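Local coordinates for lipoate-protein ligase, putative (Streptococcus pneumoniae, PDB 1VQZ) that is a putative lipoate-protein ligase, pairing a catalytic domain of the lipoyl protein ligase A/B family with the C-terminal domain of bacterial lipoate-protein ligases, at residues Ile321-Tyr326 with Ile330-Ile335; Phe258-Gly263 with Val307-Glu312. All blocks are in the same frame, centred on the assembly; numbering follows the deposited sequence.

Contact 1: Ile321-Tyr326 with Ile330-Ile335; sequences IDITRY and ISREEI
R332 reaches across to the backbone of the preceding loop, and its NH2 donates to I321 O at 2.8 Å. The bond is nearly straight (N-H...O 164°), lies in both the carbonyl and the guanidinium planes, and uses a lone pair of the oxygen; NE adds a weak bond to the same atom. I323 CG2 lies over one face of the guanidinium, 3.6 Å from R332 NH1, and I323 CB rests on R332 CG at 3.8 Å. Arginine suits this place because its extended chain (chi2 171°, chi3 -179°) slides past the isoleucine before its flat end bonds to the loop. Deeper in, I323 CD1 meets I335 CG1 at 4.3 Å.

Two local devices shape the partners. D322 OD1 accepts from T324 N, closing an Asx turn over the start of the helix-like residues 323-325, and from T324 OG1 on the same face of its carboxylate. S331 and E334 form a capping box that starts the helix carrying R332.

R332 NE also bonds to L318 O. I335 packs on L318, I321 on V300 and I330 on F266, so the turn lies between the C-terminal end of helix 311-318, helix 298-304 and strand 260-266.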
ATOM      1  N   ILE A 321     -20.713  -4.962 -10.551  1.00 29.85           N
ATOM      2  CA  ILE A 321     -19.430  -5.359  -9.937  1.00 30.14           C
ATOM      3  C   ILE A 321     -19.453  -5.138  -8.450  1.00 28.83           C
ATOM      4  O   ILE A 321     -20.252  -4.354  -7.961  1.00 30.84           O
ATOM      5  CB  ILE A 321     -18.253  -4.565 -10.541  1.00 28.96           C
ATOM      6  CG1 ILE A 321     -18.439  -3.046 -10.324  1.00 34.65           C
ATOM      7  CG2 ILE A 321     -18.126  -4.922 -12.014  1.00 33.22           C
ATOM      8  CD1 ILE A 321     -17.192  -2.271 -10.247  1.00 35.41           C
ATOM      9  N   ASP A 322     -18.577  -5.856  -7.750  1.00 30.18           N
ATOM     10  CA  ASP A 322     -18.326  -5.665  -6.338  1.00 29.81           C
ATOM     11  C   ASP A 322     -17.449  -4.439  -6.052  1.00 30.46           C
ATOM     12  O   ASP A 322     -16.212  -4.491  -6.092  1.00 29.81           O
ATOM     13  CB  ASP A 322     -17.683  -6.921  -5.775  1.00 32.36           C
ATOM     14  CG  ASP A 322     -17.598  -6.910  -4.269  1.00 32.09           C
ATOM     15  OD1 ASP A 322     -17.975  -5.895  -3.634  1.00 37.76           O
ATOM     16  OD2 ASP A 322     -17.144  -7.932  -3.745  1.00 31.70           O
ATOM     17  N   ILE A 323     -18.112  -3.359  -5.676  1.00 29.60           N
ATOM     18  CA  ILE A 323     -17.472  -2.069  -5.556  1.00 33.26           C
ATOM     19  C   ILE A 323     -16.483  -2.075  -4.393  1.00 30.87           C
ATOM     20  O   ILE A 323     -15.468  -1.319  -4.412  1.00 33.44           O
ATOM     21  CB  ILE A 323     -18.515  -0.901  -5.385  1.00 32.21           C
ATOM     22  CG1 ILE A 323     -17.884   0.459  -5.687  1.00 33.90           C
ATOM     23  CG2 ILE A 323     -19.128  -0.903  -3.984  1.00 35.27           C
ATOM     24  CD1 ILE A 323     -17.585   0.710  -7.174  1.00 32.05           C
ATOM     25  N   THR A 324     -16.750  -2.943  -3.419  1.00 29.48           N
ATOM     26  CA  THR A 324     -15.950  -2.984  -2.195  1.00 32.35           C
ATOM     27  C   THR A 324     -14.545  -3.518  -2.440  1.00 32.82           C
ATOM     28  O   THR A 324     -13.632  -3.269  -1.619  1.00 31.51           O
ATOM     29  CB  THR A 324     -16.637  -3.793  -1.070  1.00 33.48           C
ATOM     30  OG1 THR A 324     -16.707  -5.207  -1.389  1.00 29.77           O
ATOM     31  CG2 THR A 324     -18.025  -3.241  -0.886  1.00 41.12           C
ATOM     32  N   ARG A 325     -14.335  -4.177  -3.586  1.00 30.28           N
ATOM     33  CA  ARG A 325     -12.992  -4.648  -3.935  1.00 28.07           C
ATOM     34  C   ARG A 325     -12.137  -3.508  -4.383  1.00 28.94           C
ATOM     35  O   ARG A 325     -10.926  -3.646  -4.371  1.00 31.62           O
ATOM     36  CB  ARG A 325     -13.046  -5.699  -5.036  1.00 28.71           C
ATOM     37  CG  ARG A 325     -13.876  -6.947  -4.692  1.00 27.72           C
ATOM     38  CD  ARG A 325     -13.188  -7.762  -3.613  1.00 41.75           C
ATOM     39  NE  ARG A 325     -12.041  -8.505  -4.134  1.00 48.00           N
ATOM     40  CZ  ARG A 325     -11.224  -9.262  -3.399  1.00 50.42           C
ATOM     41  NH1 ARG A 325     -11.402  -9.394  -2.083  1.00 44.94           N
ATOM     42  NH2 ARG A 325     -10.236  -9.913  -3.987  1.00 47.47           N
ATOM     43  N   TYR A 326     -12.761  -2.399  -4.785  1.00 31.73           N
ATOM     44  CA  TYR A 326     -12.049  -1.284  -5.477  1.00 28.80           C
ATOM     45  C   TYR A 326     -11.990   0.017  -4.685  1.00 31.26           C
ATOM     46  O   TYR A 326     -10.974   0.763  -4.758  1.00 30.77           O
ATOM     47  CB  TYR A 326     -12.695  -1.060  -6.850  1.00 29.54           C
ATOM     48  CG  TYR A 326     -12.704  -2.338  -7.648  1.00 28.88           C
ATOM     49  CD1 TYR A 326     -11.510  -2.871  -8.145  1.00 25.52           C
ATOM     50  CD2 TYR A 326     -13.883  -3.055  -7.834  1.00 31.23           C
ATOM     51  CE1 TYR A 326     -11.509  -4.061  -8.847  1.00 33.65           C
ATOM     52  CE2 TYR A 326     -13.908  -4.246  -8.527  1.00 30.52           C
ATOM     53  CZ  TYR A 326     -12.724  -4.759  -9.011  1.00 29.74           C
ATOM     54  OH  TYR A 326     -12.734  -5.953  -9.649  1.00 27.36           O
ATOM     55  N   ILE A 330     -16.630   3.675   0.054  1.00 32.92           N
ATOM     56  CA  ILE A 330     -17.260   4.591  -0.902  1.00 32.35           C
ATOM     57  C   ILE A 330     -18.260   3.823  -1.742  1.00 31.35           C
ATOM     58  O   ILE A 330     -17.949   2.737  -2.241  1.00 31.63           O
ATOM     59  CB  ILE A 330     -16.195   5.273  -1.805  1.00 31.67           C
ATOM     60  CG1 ILE A 330     -15.041   5.803  -0.949  1.00 37.22           C
ATOM     61  CG2 ILE A 330     -16.840   6.427  -2.651  1.00 37.36           C
ATOM     62  CD1 ILE A 330     -13.901   6.443  -1.766  1.00 30.45           C
ATOM     63  N   SER A 331     -19.456   4.395  -1.879  1.00 33.94           N
ATOM     64  CA  SER A 331     -20.593   3.742  -2.533  1.00 32.61           C
ATOM     65  C   SER A 331     -20.558   3.868  -4.041  1.00 33.44           C
ATOM     66  O   SER A 331     -19.839   4.737  -4.606  1.00 29.12           O
ATOM     67  CB  SER A 331     -21.923   4.279  -1.983  1.00 31.97           C
ATOM     68  OG  SER A 331     -22.255   5.572  -2.454  1.00 33.92           O
ATOM     69  N   ARG A 332     -21.360   3.021  -4.696  1.00 33.28           N
ATOM     70  CA  ARG A 332     -21.535   3.090  -6.156  1.00 34.78           C
ATOM     71  C   ARG A 332     -22.122   4.425  -6.594  1.00 34.17           C
ATOM     72  O   ARG A 332     -21.725   4.983  -7.613  1.00 36.22           O
ATOM     73  CB  ARG A 332     -22.435   1.961  -6.659  1.00 35.35           C
ATOM     74  CG  ARG A 332     -21.800   0.585  -6.566  1.00 33.83           C
ATOM     75  CD  ARG A 332     -22.811  -0.536  -6.867  1.00 34.81           C
ATOM     76  NE  ARG A 332     -22.171  -1.843  -6.740  1.00 28.86           N
ATOM     77  CZ  ARG A 332     -22.001  -2.474  -5.582  1.00 32.59           C
ATOM     78  NH1 ARG A 332     -22.496  -1.948  -4.464  1.00 25.23           N
ATOM     79  NH2 ARG A 332     -21.386  -3.652  -5.543  1.00 35.73           N
ATOM     80  N   GLU A 333     -23.064   4.917  -5.798  1.00 34.34           N
ATOM     81  CA  GLU A 333     -23.698   6.212  -6.022  1.00 33.03           C
ATOM     82  C   GLU A 333     -22.659   7.324  -5.944  1.00 30.92           C
ATOM     83  O   GLU A 333     -22.683   8.260  -6.738  1.00 29.89           O
ATOM     84  CB  GLU A 333     -24.812   6.475  -5.015  1.00 31.27           C
ATOM     85  CG  GLU A 333     -26.044   5.642  -5.193  1.00 32.00           C
ATOM     86  CD  GLU A 333     -25.912   4.222  -4.683  1.00 31.33           C
ATOM     87  OE1 GLU A 333     -24.909   3.859  -4.038  1.00 34.02           O
ATOM     88  OE2 GLU A 333     -26.853   3.471  -4.930  1.00 39.14           O
ATOM     89  N   GLU A 334     -21.778   7.218  -4.973  1.00 30.95           N
ATOM     90  CA  GLU A 334     -20.710   8.184  -4.814  1.00 32.24           C
ATOM     91  C   GLU A 334     -19.718   8.100  -5.980  1.00 32.11           C
ATOM     92  O   GLU A 334     -19.300   9.119  -6.484  1.00 34.46           O
ATOM     93  CB  GLU A 334     -20.014   7.996  -3.451  1.00 29.21           C
ATOM     94  CG  GLU A 334     -20.822   8.520  -2.263  1.00 34.39           C
ATOM     95  CD  GLU A 334     -20.270   8.126  -0.886  1.00 35.81           C
ATOM     96  OE1 GLU A 334     -19.807   6.974  -0.665  1.00 33.94           O
ATOM     97  OE2 GLU A 334     -20.347   8.978   0.015  1.00 35.64           O
ATOM     98  N   ILE A 335     -19.294   6.900  -6.374  1.00 32.25           N
ATOM     99  CA  ILE A 335     -18.395   6.761  -7.517  1.00 29.45           C
ATOM    100  C   ILE A 335     -19.027   7.268  -8.811  1.00 30.78           C
ATOM    101  O   ILE A 335     -18.363   8.009  -9.566  1.00 34.61           O
ATOM    102  CB  ILE A 335     -17.874   5.290  -7.690  1.00 31.44           C
ATOM    103  CG1 ILE A 335     -17.011   4.911  -6.500  1.00 33.18           C
ATOM    104  CG2 ILE A 335     -17.053   5.132  -8.959  1.00 29.69           C
ATOM    105  CD1 ILE A 335     -15.823   5.824  -6.305  1.00 30.19           C
TER

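Contact 2: Phe258-Gly263 with Val307-Glu312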
ATOM      1  N   PHE A 258      -8.180  13.062 -22.180  1.00 33.14           N
ATOM      2  CA  PHE A 258      -9.457  13.363 -21.526  1.00 33.43           C
ATOM      3  C   PHE A 258      -9.991  14.677 -21.976  1.00 31.26           C
ATOM      4  O   PHE A 258      -9.247  15.557 -22.335  1.00 32.68           O
ATOM      5  CB  PHE A 258      -9.345  13.349 -19.989  1.00 32.83           C
ATOM      6  CG  PHE A 258      -8.538  14.480 -19.416  1.00 37.69           C
ATOM      7  CD1 PHE A 258      -7.149  14.412 -19.371  1.00 38.33           C
ATOM      8  CD2 PHE A 258      -9.172  15.619 -18.915  1.00 35.38           C
ATOM      9  CE1 PHE A 258      -6.396  15.454 -18.822  1.00 38.04           C
ATOM     10  CE2 PHE A 258      -8.422  16.698 -18.396  1.00 42.80           C
ATOM     11  CZ  PHE A 258      -7.041  16.620 -18.351  1.00 35.06           C
ATOM     12  N   ASN A 259     -11.304  14.777 -22.043  1.00 32.15           N
ATOM     13  CA  ASN A 259     -11.941  16.051 -22.251  1.00 28.47           C
ATOM     14  C   ASN A 259     -12.818  16.367 -21.052  1.00 29.26           C
ATOM     15  O   ASN A 259     -13.509  17.368 -21.054  1.00 29.74           O
ATOM     16  CB  ASN A 259     -12.711  16.111 -23.590  1.00 31.39           C
ATOM     17  CG  ASN A 259     -13.760  14.992 -23.756  1.00 26.90           C
ATOM     18  OD1 ASN A 259     -13.963  14.166 -22.865  1.00 28.51           O
ATOM     19  ND2 ASN A 259     -14.425  14.977 -24.920  1.00 29.35           N
ATOM     20  N   VAL A 260     -12.798  15.498 -20.024  1.00 29.70           N
ATOM     21  CA  VAL A 260     -13.486  15.783 -18.763  1.00 30.67           C
ATOM     22  C   VAL A 260     -12.564  15.407 -17.587  1.00 32.24           C
ATOM     23  O   VAL A 260     -11.954  14.313 -17.597  1.00 31.16           O
ATOM     24  CB  VAL A 260     -14.772  14.970 -18.588  1.00 34.60           C
ATOM     25  CG1 VAL A 260     -15.355  15.199 -17.162  1.00 40.40           C
ATOM     26  CG2 VAL A 260     -15.790  15.320 -19.624  1.00 30.51           C
ATOM     27  N   ARG A 261     -12.493  16.289 -16.590  1.00 29.42           N
ATOM     28  CA  ARG A 261     -11.889  15.967 -15.308  1.00 31.75           C
ATOM     29  C   ARG A 261     -12.834  16.344 -14.177  1.00 30.85           C
ATOM     30  O   ARG A 261     -13.407  17.435 -14.168  1.00 31.40           O
ATOM     31  CB  ARG A 261     -10.533  16.650 -15.085  1.00 33.41           C
ATOM     32  CG  ARG A 261      -9.918  16.296 -13.683  1.00 36.04           C
ATOM     33  CD  ARG A 261      -9.179  17.448 -13.036  1.00 35.57           C
ATOM     34  NE  ARG A 261      -8.856  17.185 -11.621  1.00 36.18           N
ATOM     35  CZ  ARG A 261      -9.467  17.717 -10.560  1.00 30.97           C
ATOM     36  NH1 ARG A 261     -10.458  18.591 -10.703  1.00 33.37           N
ATOM     37  NH2 ARG A 261      -9.065  17.386  -9.336  1.00 37.35           N
ATOM     38  N   ARG A 262     -13.000  15.411 -13.239  1.00 27.64           N
ATOM     39  CA  ARG A 262     -13.758  15.648 -12.033  1.00 30.54           C
ATOM     40  C   ARG A 262     -12.963  15.176 -10.803  1.00 28.98           C
ATOM     41  O   ARG A 262     -12.122  14.283 -10.911  1.00 34.59           O
ATOM     42  CB  ARG A 262     -15.098  14.918 -12.142  1.00 32.98           C
ATOM     43  CG  ARG A 262     -16.029  15.532 -13.210  1.00 34.51           C
ATOM     44  CD  ARG A 262     -17.259  14.627 -13.422  1.00 38.65           C
ATOM     45  NE  ARG A 262     -18.098  14.496 -12.232  1.00 35.26           N
ATOM     46  CZ  ARG A 262     -18.987  15.396 -11.804  1.00 40.04           C
ATOM     47  NH1 ARG A 262     -19.170  16.554 -12.439  1.00 45.98           N
ATOM     48  NH2 ARG A 262     -19.689  15.145 -10.704  1.00 43.94           N
ATOM     49  N   GLY A 263     -13.234  15.782  -9.650  1.00 27.81           N
ATOM     50  CA  GLY A 263     -12.576  15.446  -8.406  1.00 28.75           C
ATOM     51  C   GLY A 263     -13.488  15.627  -7.205  1.00 27.78           C
ATOM     52  O   GLY A 263     -14.055  16.703  -6.976  1.00 26.48           O
ATOM     53  N   VAL A 307     -19.775   2.883 -21.844  1.00 29.33           N
ATOM     54  CA  VAL A 307     -21.040   3.261 -21.190  1.00 31.25           C
ATOM     55  C   VAL A 307     -21.435   4.711 -21.546  1.00 30.55           C
ATOM     56  O   VAL A 307     -20.579   5.586 -21.735  1.00 26.31           O
ATOM     57  CB  VAL A 307     -20.950   3.042 -19.667  1.00 32.61           C
ATOM     58  CG1 VAL A 307     -22.220   3.486 -18.930  1.00 32.39           C
ATOM     59  CG2 VAL A 307     -20.668   1.546 -19.387  1.00 33.60           C
ATOM     60  N   LYS A 308     -22.746   4.918 -21.691  1.00 30.12           N
ATOM     61  CA  LYS A 308     -23.331   6.232 -21.799  1.00 32.59           C
ATOM     62  C   LYS A 308     -22.913   7.165 -20.653  1.00 29.12           C
ATOM     63  O   LYS A 308     -23.012   6.808 -19.490  1.00 32.39           O
ATOM     64  CB  LYS A 308     -24.869   6.132 -21.808  1.00 33.19           C
ATOM     65  CG  LYS A 308     -25.489   5.640 -23.109  1.00 41.05           C
ATOM     66  N   TYR A 309     -22.471   8.368 -20.993  1.00 29.23           N
ATOM     67  CA  TYR A 309     -22.020   9.336 -20.016  1.00 28.74           C
ATOM     68  C   TYR A 309     -23.211  10.077 -19.372  1.00 30.98           C
ATOM     69  O   TYR A 309     -23.462  11.275 -19.620  1.00 31.10           O
ATOM     70  CB  TYR A 309     -21.064  10.333 -20.672  1.00 31.96           C
ATOM     71  CG  TYR A 309     -20.267  11.087 -19.668  1.00 28.21           C
ATOM     72  CD1 TYR A 309     -19.453  10.398 -18.738  1.00 29.06           C
ATOM     73  CD2 TYR A 309     -20.299  12.472 -19.620  1.00 34.78           C
ATOM     74  CE1 TYR A 309     -18.703  11.072 -17.804  1.00 29.27           C
ATOM     75  CE2 TYR A 309     -19.562  13.152 -18.690  1.00 41.12           C
ATOM     76  CZ  TYR A 309     -18.764  12.452 -17.769  1.00 39.12           C
ATOM     77  OH  TYR A 309     -18.041  13.147 -16.840  1.00 32.93           O
ATOM     78  N   GLU A 310     -23.942   9.301 -18.577  1.00 29.35           N
ATOM     79  CA  GLU A 310     -25.079   9.726 -17.837  1.00 33.11           C
ATOM     80  C   GLU A 310     -25.039   8.987 -16.524  1.00 33.10           C
ATOM     81  O   GLU A 310     -24.734   7.791 -16.496  1.00 27.46           O
ATOM     82  CB  GLU A 310     -26.366   9.308 -18.562  1.00 33.62           C
ATOM     83  CG  GLU A 310     -26.574   9.966 -19.923  1.00 42.53           C
ATOM     84  CD  GLU A 310     -26.951  11.446 -19.842  1.00 46.33           C
ATOM     85  OE1 GLU A 310     -27.224  11.940 -18.726  1.00 44.48           O
ATOM     86  OE2 GLU A 310     -26.984  12.098 -20.914  1.00 45.31           O
ATOM     87  N   ARG A 311     -25.357   9.700 -15.441  1.00 36.20           N
ATOM     88  CA  ARG A 311     -25.348   9.142 -14.075  1.00 34.78           C
ATOM     89  C   ARG A 311     -26.072   7.806 -14.001  1.00 30.69           C
ATOM     90  O   ARG A 311     -25.535   6.852 -13.474  1.00 35.45           O
ATOM     91  CB  ARG A 311     -25.999  10.135 -13.089  1.00 36.79           C
ATOM     92  CG  ARG A 311     -25.789   9.812 -11.587  1.00 39.39           C
ATOM     93  CD  ARG A 311     -24.337  10.199 -11.096  1.00 42.95           C
ATOM     94  NE  ARG A 311     -24.145  11.646 -10.945  1.00 34.97           N
ATOM     95  CZ  ARG A 311     -24.462  12.362  -9.862  1.00 49.70           C
ATOM     96  NH1 ARG A 311     -24.983  11.788  -8.782  1.00 53.66           N
ATOM     97  NH2 ARG A 311     -24.237  13.674  -9.840  1.00 48.11           N
ATOM     98  N   GLU A 312     -27.272   7.718 -14.563  1.00 32.32           N
ATOM     99  CA  GLU A 312     -28.049   6.469 -14.487  1.00 34.31           C
ATOM    100  C   GLU A 312     -27.311   5.271 -15.077  1.00 35.22           C
ATOM    101  O   GLU A 312     -27.338   4.174 -14.512  1.00 34.41           O
ATOM    102  CB  GLU A 312     -29.387   6.596 -15.203  1.00 33.15           C
TER
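Y309 extends its hydroxyl end toward strand 260-266, where OH lies 3.4 Å from V260 CG1 and 3.8 Å from R262 CD. This small patch is the close part of the contact. V260 and Y309 approach from opposite directions, and the methyl meets the ring obliquely at its phenolic end, with CG1 4.4 Å from CZ. With CG anti to its backbone N (chi1 -163°), the tyrosine ring spans backbones whose CA atoms, in V260 and Y309, remain 10.8 Å apart. A long aromatic residue with a polar end suits such a gap: its hydroxyl end meets the valine methyl, and the same oxygen hydrogen-bonds to V339 O beyond the two segments. Valine, branched at CB, is at home in a strand and offers a compact apolar surface.

R262 contributes mainly its aliphatic part. Its chain turns about the CG-CD bond (chi3 63°), leaving CD against the hydroxyl and carrying NE and NH2 away, and the guanidinium plane stands 78° from that of the ring. NE and NH2 then bond to A338 O and E337 O, respectively.

The rest is looser. No hydrogen bond joins the segments directly, and only 115 Å² is buried in this surface contact. R311 NH2 stays 4.9 Å from R262 NH2, each arginine having its own carbonyl partners; R311 NE bonds to V340 O. An unknown ligand lies about 4 Å from the R262 side chain.

The backbone sets the stage on both sides: Y309 is the centre of an inverse gamma turn just before helix 311-318, while N259 and V260 form a classic beta bulge opposite A275 of strand 269-278. Y309 also touches V277 of that strand. The end of helix 332-339 and the following C-terminal residues thus bridge the sheet and the start of helix 311-318.

How the contacts relate
Following the chain from the N terminus, strand 260-266 opens contact 2, which closes some 44 residues later at 307-312, after strands 269-278 and 281-289 and helix 298-304. Helix 311-318 then leads to contact 1, a short closure between 321-326 and 330-335 with just three residues between its segments. The two are in series, neither nested nor crossed; their centres lie about 16 Å apart, and their nearest atoms, about 5 Å apart, do not touch. Contact 2 ties strand 260-266 to the start of helix 311-318; contact 1 ties the loop after that helix to the start of helix 332-339. That last helix links them, running from contact 1 toward the backbone carbonyls that receive R262 and Y309.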